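Local coordinates for rubber oxygenase (Streptomyces sp., PDB 5O1L), which cleaves the double bonds of poly(cis-1,4-isoprene) in rubber oxidatively with O2, using one non-covalently bound heme b, at residues Y129-M141 against S233-V247. Residues are numbered along the deposited sequence; the frame is centred on the assembly and turned at random. Where two conformers were deposited one is given.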
ATOM      1  N   TYR A 129     -10.675   9.577  -6.437  1.00 13.90           N
ATOM      2  CA  TYR A 129     -10.218   8.488  -7.277  1.00 14.58           C
ATOM      3  C   TYR A 129      -9.109   7.706  -6.648  1.00 13.72           C
ATOM      4  O   TYR A 129      -9.173   6.477  -6.554  1.00 13.29           O
ATOM      5  CB  TYR A 129      -9.774   8.996  -8.672  1.00 14.38           C
ATOM      6  CG  TYR A 129     -10.821   9.881  -9.304  1.00 15.99           C
ATOM      7  CD1 TYR A 129     -12.077   9.358  -9.555  1.00 17.36           C
ATOM      8  CD2 TYR A 129     -10.551  11.224  -9.571  1.00 16.95           C
ATOM      9  CE1 TYR A 129     -13.098  10.152 -10.014  1.00 17.99           C
ATOM     10  CE2 TYR A 129     -11.547  12.029 -10.069  1.00 19.05           C
ATOM     11  CZ  TYR A 129     -12.816  11.463 -10.304  1.00 18.57           C
ATOM     12  OH  TYR A 129     -13.952  12.209 -10.781  1.00 22.07           O
ATOM     13  N   VAL A 130      -8.095   8.407  -6.140  1.00 13.43           N
ATOM     14  CA  VAL A 130      -6.985   7.699  -5.483  1.00 13.45           C
ATOM     15  C   VAL A 130      -7.463   6.928  -4.264  1.00 13.97           C
ATOM     16  O   VAL A 130      -7.077   5.778  -3.999  1.00 14.46           O
ATOM     17  CB  VAL A 130      -5.897   8.685  -5.147  1.00 15.76           C
ATOM     18  CG1 VAL A 130      -4.814   8.134  -4.419  1.00 17.94           C
ATOM     19  CG2 VAL A 130      -5.320   9.339  -6.383  1.00 15.17           C
ATOM     20  N   GLY A 131      -8.308   7.577  -3.483  1.00 13.53           N
ATOM     21  CA  GLY A 131      -8.760   6.957  -2.236  1.00 14.12           C
ATOM     22  C   GLY A 131      -9.629   5.746  -2.523  1.00 14.44           C
ATOM     23  O   GLY A 131      -9.569   4.731  -1.802  1.00 14.43           O
ATOM     24  N   ALA A 132     -10.477   5.819  -3.533  1.00 12.82           N
ATOM     25  CA  ALA A 132     -11.329   4.684  -3.885  1.00 14.37           C
ATOM     26  C   ALA A 132     -10.481   3.541  -4.435  1.00 14.08           C
ATOM     27  O   ALA A 132     -10.710   2.377  -4.150  1.00 14.67           O
ATOM     28  CB  ALA A 132     -12.376   5.091  -4.901  1.00 15.13           C
ATOM     29  N   LEU A 133      -9.502   3.906  -5.245  1.00 12.54           N
ATOM     30  CA  LEU A 133      -8.601   2.899  -5.795  1.00 14.04           C
ATOM     31  C   LEU A 133      -7.747   2.226  -4.756  1.00 14.74           C
ATOM     32  O   LEU A 133      -7.604   1.002  -4.819  1.00 16.09           O
ATOM     33  CB  LEU A 133      -7.724   3.518  -6.890  1.00 13.44           C
ATOM     34  CG  LEU A 133      -8.499   3.829  -8.180  1.00 13.76           C
ATOM     35  CD1 LEU A 133      -7.776   4.742  -9.068  1.00 14.36           C
ATOM     36  CD2 LEU A 133      -8.837   2.529  -8.935  1.00 14.89           C
ATOM     37  N   TYR A 134      -7.179   2.960  -3.804  1.00 13.55           N
ATOM     38  CA  TYR A 134      -6.470   2.321  -2.715  1.00 13.98           C
ATOM     39  C   TYR A 134      -7.372   1.451  -1.893  1.00 15.91           C
ATOM     40  O   TYR A 134      -7.023   0.319  -1.590  1.00 17.33           O
ATOM     41  CB  TYR A 134      -5.788   3.316  -1.796  1.00 13.51           C
ATOM     42  CG  TYR A 134      -4.631   4.156  -2.357  1.00 14.12           C
ATOM     43  CD1 TYR A 134      -3.718   3.650  -3.210  1.00 16.06           C
ATOM     44  CD2 TYR A 134      -4.418   5.447  -1.868  1.00 15.48           C
ATOM     45  CE1 TYR A 134      -2.664   4.454  -3.678  1.00 15.54           C
ATOM     46  CE2 TYR A 134      -3.385   6.242  -2.340  1.00 17.21           C
ATOM     47  CZ  TYR A 134      -2.537   5.693  -3.273  1.00 16.72           C
ATOM     48  OH  TYR A 134      -1.519   6.560  -3.689  1.00 18.09           O
ATOM     49  N   GLY A 135      -8.511   1.966  -1.513  1.00 15.20           N
ATOM     50  CA  GLY A 135      -9.360   1.308  -0.501  1.00 18.25           C
ATOM     51  C   GLY A 135     -10.050   0.120  -1.041  1.00 19.91           C
ATOM     52  O   GLY A 135     -10.106  -0.952  -0.350  1.00 25.92           O
ATOM     53  N   LEU A 136     -10.686   0.223  -2.185  1.00 19.02           N
ATOM     54  CA  LEU A 136     -11.402  -0.872  -2.774  1.00 21.29           C
ATOM     55  C   LEU A 136     -10.509  -1.626  -3.668  1.00 23.59           C
ATOM     56  O   LEU A 136     -10.436  -2.836  -3.485  1.00 26.83           O
ATOM     57  CB  LEU A 136     -12.682  -0.433  -3.488  1.00 21.97           C
ATOM     58  CG  LEU A 136     -13.653   0.222  -2.558  1.00 23.61           C
ATOM     59  CD1 LEU A 136     -14.828   0.745  -3.359  1.00 26.42           C
ATOM     60  CD2 LEU A 136     -14.128  -0.720  -1.463  1.00 23.74           C
ATOM     61  N   GLY A 137      -9.812  -0.967  -4.607  1.00 18.70           N
ATOM     62  CA  GLY A 137      -9.040  -1.637  -5.600  1.00 18.94           C
ATOM     63  C   GLY A 137      -7.865  -2.353  -4.992  1.00 17.75           C
ATOM     64  O   GLY A 137      -7.845  -3.592  -4.951  1.00 18.26           O
ATOM     65  N   SER A 138      -6.880  -1.617  -4.502  1.00 17.02           N
ATOM     66  CA  SER A 138      -5.673  -2.251  -3.936  1.00 16.14           C
ATOM     67  C   SER A 138      -6.010  -3.070  -2.704  1.00 17.53           C
ATOM     68  O   SER A 138      -5.507  -4.169  -2.542  1.00 17.43           O
ATOM     69  CB  SER A 138      -4.620  -1.204  -3.550  1.00 17.67           C
ATOM     70  OG  SER A 138      -4.319  -0.340  -4.601  1.00 18.30           O
ATOM     71  N   GLY A 139      -6.931  -2.595  -1.884  1.00 17.49           N
ATOM     72  CA  GLY A 139      -7.295  -3.353  -0.674  1.00 18.12           C
ATOM     73  C   GLY A 139      -7.897  -4.715  -0.981  1.00 18.62           C
ATOM     74  O   GLY A 139      -7.487  -5.716  -0.427  1.00 19.45           O
ATOM     75  N   LEU A 140      -8.831  -4.796  -1.922  1.00 18.28           N
ATOM     76  CA  LEU A 140      -9.357  -6.079  -2.359  1.00 18.23           C
ATOM     77  C   LEU A 140      -8.336  -6.880  -3.146  1.00 18.81           C
ATOM     78  O   LEU A 140      -8.230  -8.100  -2.969  1.00 19.60           O
ATOM     79  CB  LEU A 140     -10.647  -5.918  -3.176  1.00 19.33           C
ATOM     80  CG  LEU A 140     -11.862  -5.639  -2.306  1.00 20.07           C
ATOM     81  CD1 LEU A 140     -13.079  -5.069  -3.037  1.00 22.74           C
ATOM     82  CD2 LEU A 140     -12.250  -6.898  -1.539  1.00 20.55           C
ATOM     83  N   MET A 141      -7.528  -6.236  -4.006  1.00 17.58           N
ATOM     84  CA  MET A 141      -6.523  -6.979  -4.707  1.00 19.03           C
ATOM     85  C   MET A 141      -5.585  -7.667  -3.757  1.00 18.47           C
ATOM     86  O   MET A 141      -5.083  -8.747  -4.113  1.00 18.91           O
ATOM     87  CB  MET A 141      -5.703  -6.048  -5.634  1.00 19.65           C
ATOM     88  CG  MET A 141      -4.959  -6.836  -6.667  1.00 20.22           C
ATOM     89  SD  MET A 141      -3.676  -5.953  -7.519  1.00 20.14           S
ATOM     90  CE  MET A 141      -4.394  -4.353  -7.824  1.00 20.15           C
ATOM     91  N   SER A 233       0.850  -3.153  -6.565  1.00 11.48           N
ATOM     92  CA  SER A 233      -0.613  -3.225  -6.311  1.00 11.66           C
ATOM     93  C   SER A 233      -1.158  -1.891  -5.850  1.00 11.76           C
ATOM     94  O   SER A 233      -2.375  -1.720  -5.926  1.00 13.78           O
ATOM     95  CB  SER A 233      -0.943  -4.308  -5.311  1.00 12.30           C
ATOM     96  OG  SER A 233      -0.762  -3.914  -3.985  1.00 14.15           O
ATOM     97  N   LEU A 234      -0.290  -0.978  -5.495  1.00 12.00           N
ATOM     98  CA  LEU A 234      -0.599   0.363  -5.043  1.00 11.28           C
ATOM     99  C   LEU A 234      -0.243   1.351  -6.094  1.00 11.72           C
ATOM    100  O   LEU A 234      -1.090   1.641  -6.941  1.00 13.12           O
ATOM    101  CB  LEU A 234       0.160   0.648  -3.713  1.00 12.54           C
ATOM    102  CG  LEU A 234      -0.402  -0.161  -2.554  1.00 12.43           C
ATOM    103  CD1 LEU A 234       0.602  -0.274  -1.406  1.00 13.40           C
ATOM    104  CD2 LEU A 234      -1.677   0.501  -2.057  1.00 13.61           C
ATOM    105  N   ALA A 235       0.967   1.845  -6.166  1.00 10.78           N
ATOM    106  CA  ALA A 235       1.372   2.903  -7.114  1.00 11.32           C
ATOM    107  C   ALA A 235       1.042   2.596  -8.582  1.00 10.40           C
ATOM    108  O   ALA A 235       0.389   3.360  -9.255  1.00 10.50           O
ATOM    109  CB  ALA A 235       2.830   3.169  -6.978  1.00 12.08           C
ATOM    110  N   THR A 236       1.563   1.469  -9.063  1.00 10.90           N
ATOM    111  CA  THR A 236       1.453   1.243 -10.501  1.00 10.67           C
ATOM    112  C   THR A 236      -0.008   1.006 -10.872  1.00  9.79           C
ATOM    113  O   THR A 236      -0.454   1.443 -11.956  1.00 11.12           O
ATOM    114  CB  THR A 236       2.272  -0.020 -10.872  1.00 11.49           C
ATOM    115  OG1 THR A 236       3.578   0.214 -10.264  1.00 11.92           O
ATOM    116  CG2 THR A 236       2.484  -0.113 -12.309  1.00 11.93           C
ATOM    117  N   PHE A 237      -0.728   0.264 -10.041  1.00 10.28           N
ATOM    118  CA  PHE A 237      -2.151   0.024 -10.283  1.00 11.16           C
ATOM    119  C   PHE A 237      -2.969   1.293 -10.269  1.00 11.13           C
ATOM    120  O   PHE A 237      -3.767   1.551 -11.190  1.00 11.56           O
ATOM    121  CB  PHE A 237      -2.684  -0.923  -9.158  1.00 12.52           C
ATOM    122  CG  PHE A 237      -4.193  -1.049  -9.126  1.00 14.90           C
ATOM    123  CD1 PHE A 237      -4.820  -1.747 -10.048  1.00 16.64           C
ATOM    124  CD2 PHE A 237      -4.886  -0.439  -8.109  1.00 16.56           C
ATOM    125  CE1 PHE A 237      -6.271  -1.904  -9.972  1.00 17.25           C
ATOM    126  CE2 PHE A 237      -6.270  -0.533  -8.026  1.00 18.54           C
ATOM    127  CZ  PHE A 237      -6.918  -1.279  -8.958  1.00 17.91           C
ATOM    128  N   VAL A 238      -2.793   2.142  -9.280  1.00 11.87           N
ATOM    129  CA  VAL A 238      -3.596   3.357  -9.197  1.00 12.63           C
ATOM    130  C   VAL A 238      -3.354   4.232 -10.359  1.00 11.85           C
ATOM    131  O   VAL A 238      -4.326   4.798 -10.919  1.00 12.43           O
ATOM    132  CB  VAL A 238      -3.344   4.079  -7.856  1.00 14.06           C
ATOM    133  CG1 VAL A 238      -3.954   5.465  -7.811  1.00 16.67           C
ATOM    134  CG2 VAL A 238      -3.883   3.266  -6.781  1.00 16.82           C
ATOM    135  N   MET A 239      -2.100   4.441 -10.767  1.00 10.69           N
ATOM    136  CA  MET A 239      -1.825   5.295 -11.946  1.00 12.49           C
ATOM    137  C   MET A 239      -2.480   4.704 -13.163  1.00 12.27           C
ATOM    138  O   MET A 239      -3.075   5.469 -13.979  1.00 13.14           O
ATOM    139  CB  MET A 239      -0.324   5.515 -12.127  1.00 14.28           C
ATOM    140  CG  MET A 239       0.005   6.423 -13.266  1.00 15.87           C
ATOM    141  SD  MET A 239      -0.761   8.074 -13.132  1.00 19.99           S
ATOM    142  CE  MET A 239       0.014   8.711 -11.639  1.00 18.70           C
ATOM    143  N   ARG A 240      -2.360   3.401 -13.372  1.00 11.68           N
ATOM    144  CA  ARG A 240      -2.986   2.783 -14.539  1.00 12.79           C
ATOM    145  C   ARG A 240      -4.467   3.027 -14.559  1.00 12.48           C
ATOM    146  O   ARG A 240      -5.052   3.406 -15.622  1.00 13.73           O
ATOM    147  CB  ARG A 240      -2.696   1.309 -14.648  1.00 13.88           C
ATOM    148  CG  ARG A 240      -3.390   0.601 -15.804  1.00 15.25           C
ATOM    149  CD  ARG A 240      -3.005  -0.885 -15.871  1.00 17.79           C
ATOM    150  NE  ARG A 240      -3.404  -1.724 -14.715  1.00 19.93           N
ATOM    151  CZ  ARG A 240      -4.588  -2.276 -14.480  1.00 25.03           C
ATOM    152  NH1 ARG A 240      -5.647  -2.110 -15.271  1.00 28.71           N
ATOM    153  NH2 ARG A 240      -4.734  -3.005 -13.389  1.00 29.58           N
ATOM    154  N   LYS A 241      -5.120   2.818 -13.466  1.00 11.88           N
ATOM    155  CA  LYS A 241      -6.584   2.980 -13.441  1.00 12.50           C
ATOM    156  C   LYS A 241      -6.983   4.430 -13.598  1.00 13.30           C
ATOM    157  O   LYS A 241      -7.972   4.717 -14.358  1.00 13.30           O
ATOM    158  CB  LYS A 241      -7.145   2.446 -12.153  1.00 12.96           C
ATOM    159  CG  LYS A 241      -7.052   0.973 -11.973  1.00 14.63           C
ATOM    160  CD  LYS A 241      -7.581   0.129 -13.125  1.00 15.76           C
ATOM    161  CE  LYS A 241      -9.045   0.441 -13.447  1.00 17.16           C
ATOM    162  NZ  LYS A 241      -9.525  -0.523 -14.480  1.00 19.48           N
ATOM    163  N   MET A 242      -6.286   5.389 -13.013  1.00 13.36           N
ATOM    164  CA  MET A 242      -6.668   6.789 -13.164  1.00 15.04           C
ATOM    165  C   MET A 242      -6.605   7.150 -14.638  1.00 14.88           C
ATOM    166  O   MET A 242      -7.511   7.846 -15.178  1.00 16.15           O
ATOM    167  CB  MET A 242      -5.805   7.728 -12.341  1.00 16.50           C
ATOM    168  CG  MET A 242      -6.220   7.598 -10.904  1.00 17.94           C
ATOM    169  SD  MET A 242      -5.536   8.938  -9.912  1.00 26.24           S
ATOM    170  CE  MET A 242      -3.953   8.698 -10.252  1.00 22.73           C
ATOM    171  N   LYS A 243      -5.548   6.742 -15.324  1.00 14.50           N
ATOM    172  CA  LYS A 243      -5.372   7.092 -16.726  1.00 16.61           C
ATOM    173  C   LYS A 243      -6.474   6.425 -17.499  1.00 16.46           C
ATOM    174  O   LYS A 243      -7.070   7.111 -18.395  1.00 19.63           O
ATOM    175  CB  LYS A 243      -3.966   6.772 -17.248  1.00 17.89           C
ATOM    176  CG  LYS A 243      -2.946   7.708 -16.662  1.00 19.43           C
ATOM    177  CD  LYS A 243      -1.516   7.364 -17.015  1.00 23.94           C
ATOM    178  CE  LYS A 243      -0.615   8.559 -16.910  1.00 28.35           C
ATOM    179  NZ  LYS A 243       0.771   8.129 -17.264  1.00 33.47           N
ATOM    180  N   GLN A 244      -6.794   5.164 -17.229  1.00 16.62           N
ATOM    181  CA  GLN A 244      -7.826   4.441 -17.991  0.50 18.79           C
ATOM    182  C   GLN A 244      -9.168   5.144 -17.857  1.00 17.98           C
ATOM    183  O   GLN A 244      -9.944   5.222 -18.823  1.00 20.42           O
ATOM    184  CB  GLN A 244      -7.980   3.000 -17.522  0.50 20.95           C
ATOM    185  CG  GLN A 244      -8.920   2.143 -18.356  0.50 22.81           C
ATOM    186  CD  GLN A 244      -9.163   0.769 -17.729  0.50 24.46           C
ATOM    187  OE1 GLN A 244      -8.497   0.373 -16.754  0.50 24.17           O
ATOM    188  NE2 GLN A 244     -10.165   0.058 -18.228  0.50 27.32           N
ATOM    189  N   TRP A 245      -9.480   5.660 -16.683  1.00 15.89           N
ATOM    190  CA  TRP A 245     -10.747   6.362 -16.407  1.00 15.61           C
ATOM    191  C   TRP A 245     -10.826   7.736 -16.983  1.00 14.96           C
ATOM    192  O   TRP A 245     -11.917   8.339 -16.905  1.00 18.02           O
ATOM    193  CB  TRP A 245     -10.960   6.457 -14.883  1.00 15.30           C
ATOM    194  CG  TRP A 245     -11.271   5.188 -14.177  1.00 14.85           C
ATOM    195  CD1 TRP A 245     -11.584   4.000 -14.719  1.00 15.37           C
ATOM    196  CD2 TRP A 245     -11.350   5.021 -12.786  1.00 15.09           C
ATOM    197  NE1 TRP A 245     -11.815   3.099 -13.736  1.00 15.44           N
ATOM    198  CE2 TRP A 245     -11.704   3.698 -12.531  1.00 15.68           C
ATOM    199  CE3 TRP A 245     -11.141   5.867 -11.697  1.00 15.68           C
ATOM    200  CZ2 TRP A 245     -11.872   3.216 -11.203  1.00 15.80           C
ATOM    201  CZ3 TRP A 245     -11.303   5.393 -10.410  1.00 16.50           C
ATOM    202  CH2 TRP A 245     -11.695   4.082 -10.193  1.00 16.89           C
ATOM    203  N   GLY A 246      -9.763   8.271 -17.519  1.00 15.79           N
ATOM    204  CA  GLY A 246      -9.723   9.623 -18.031  1.00 16.23           C
ATOM    205  C   GLY A 246      -9.544  10.683 -17.014  1.00 16.65           C
ATOM    206  O   GLY A 246      -9.768  11.864 -17.247  1.00 16.71           O
ATOM    207  N   VAL A 247      -9.034  10.325 -15.854  1.00 15.09           N
ATOM    208  CA  VAL A 247      -8.590  11.358 -14.972  1.00 14.89           C
ATOM    209  C   VAL A 247      -7.472  12.160 -15.672  1.00 16.31           C
ATOM    210  O   VAL A 247      -6.601  11.521 -16.346  1.00 18.55           O
ATOM    211  CB  VAL A 247      -8.088  10.737 -13.625  1.00 15.46           C
ATOM    212  CG1 VAL A 247      -7.489  11.806 -12.722  1.00 16.14           C
ATOM    213  CG2 VAL A 247      -9.182   9.934 -12.976  1.00 15.00           C
TER
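Ser233 O accepts a hydrogen bond from Ser138 OG, 2.7 Å long, where two helices of the globin-clan catalytic domain cross at 122° in a buried contact with knobs-into-holes packing. The bond bends to 138° at the carbonyl oxygen. It lies in a wider, pi-type turn of each helix. Ser233 OG turns instead to Thr230 O, and its side chain lies beside a bound imidazole. Leu234 CD2 packs on Ser138 CB and on the ring of Tyr134, whose OH bonds to Tyr257 and Trp261.

Phe237 is a knob among Leu133, Gly137, Ser138 and Met141. Its CG is anti to the backbone N (chi1 169°), and the ring reaches Gly137 CA, where a side chain would clash. Met141 CE makes a CH-pi contact over one face of Phe237, 3.6 Å from the ring centroid; SD stands farther off above it, a Met-aromatic contact. Lys241 CG covers the opposite face, and Leu133 O lies at the edge. With an alanine in place of Phe237, a gap is likely to open beside Gly137, and the Met141 methyl would lose its aromatic partner.

Val238 fits among Val130, Leu133, Tyr134 and Ser138; its CG2 is 3.5 Å from Tyr134 CE1. Leu133 enters the hole formed by Phe237, Val238, Lys241 and Met242. Its CD2 meets Lys241 CB, while CD1 meets Met242 CG. Met242 bends at chi3 and brings SD to 3.6 Å from Val130 CG2. Trp245 CH2 packs against Leu133 CD2 at 3.5 Å. Gly246, with positive phi, closes the helix in a Schellman motif. Beyond it, Val247 CG2 makes a CH-pi contact over one face of Tyr129, 4.2 Å from the ring centroid.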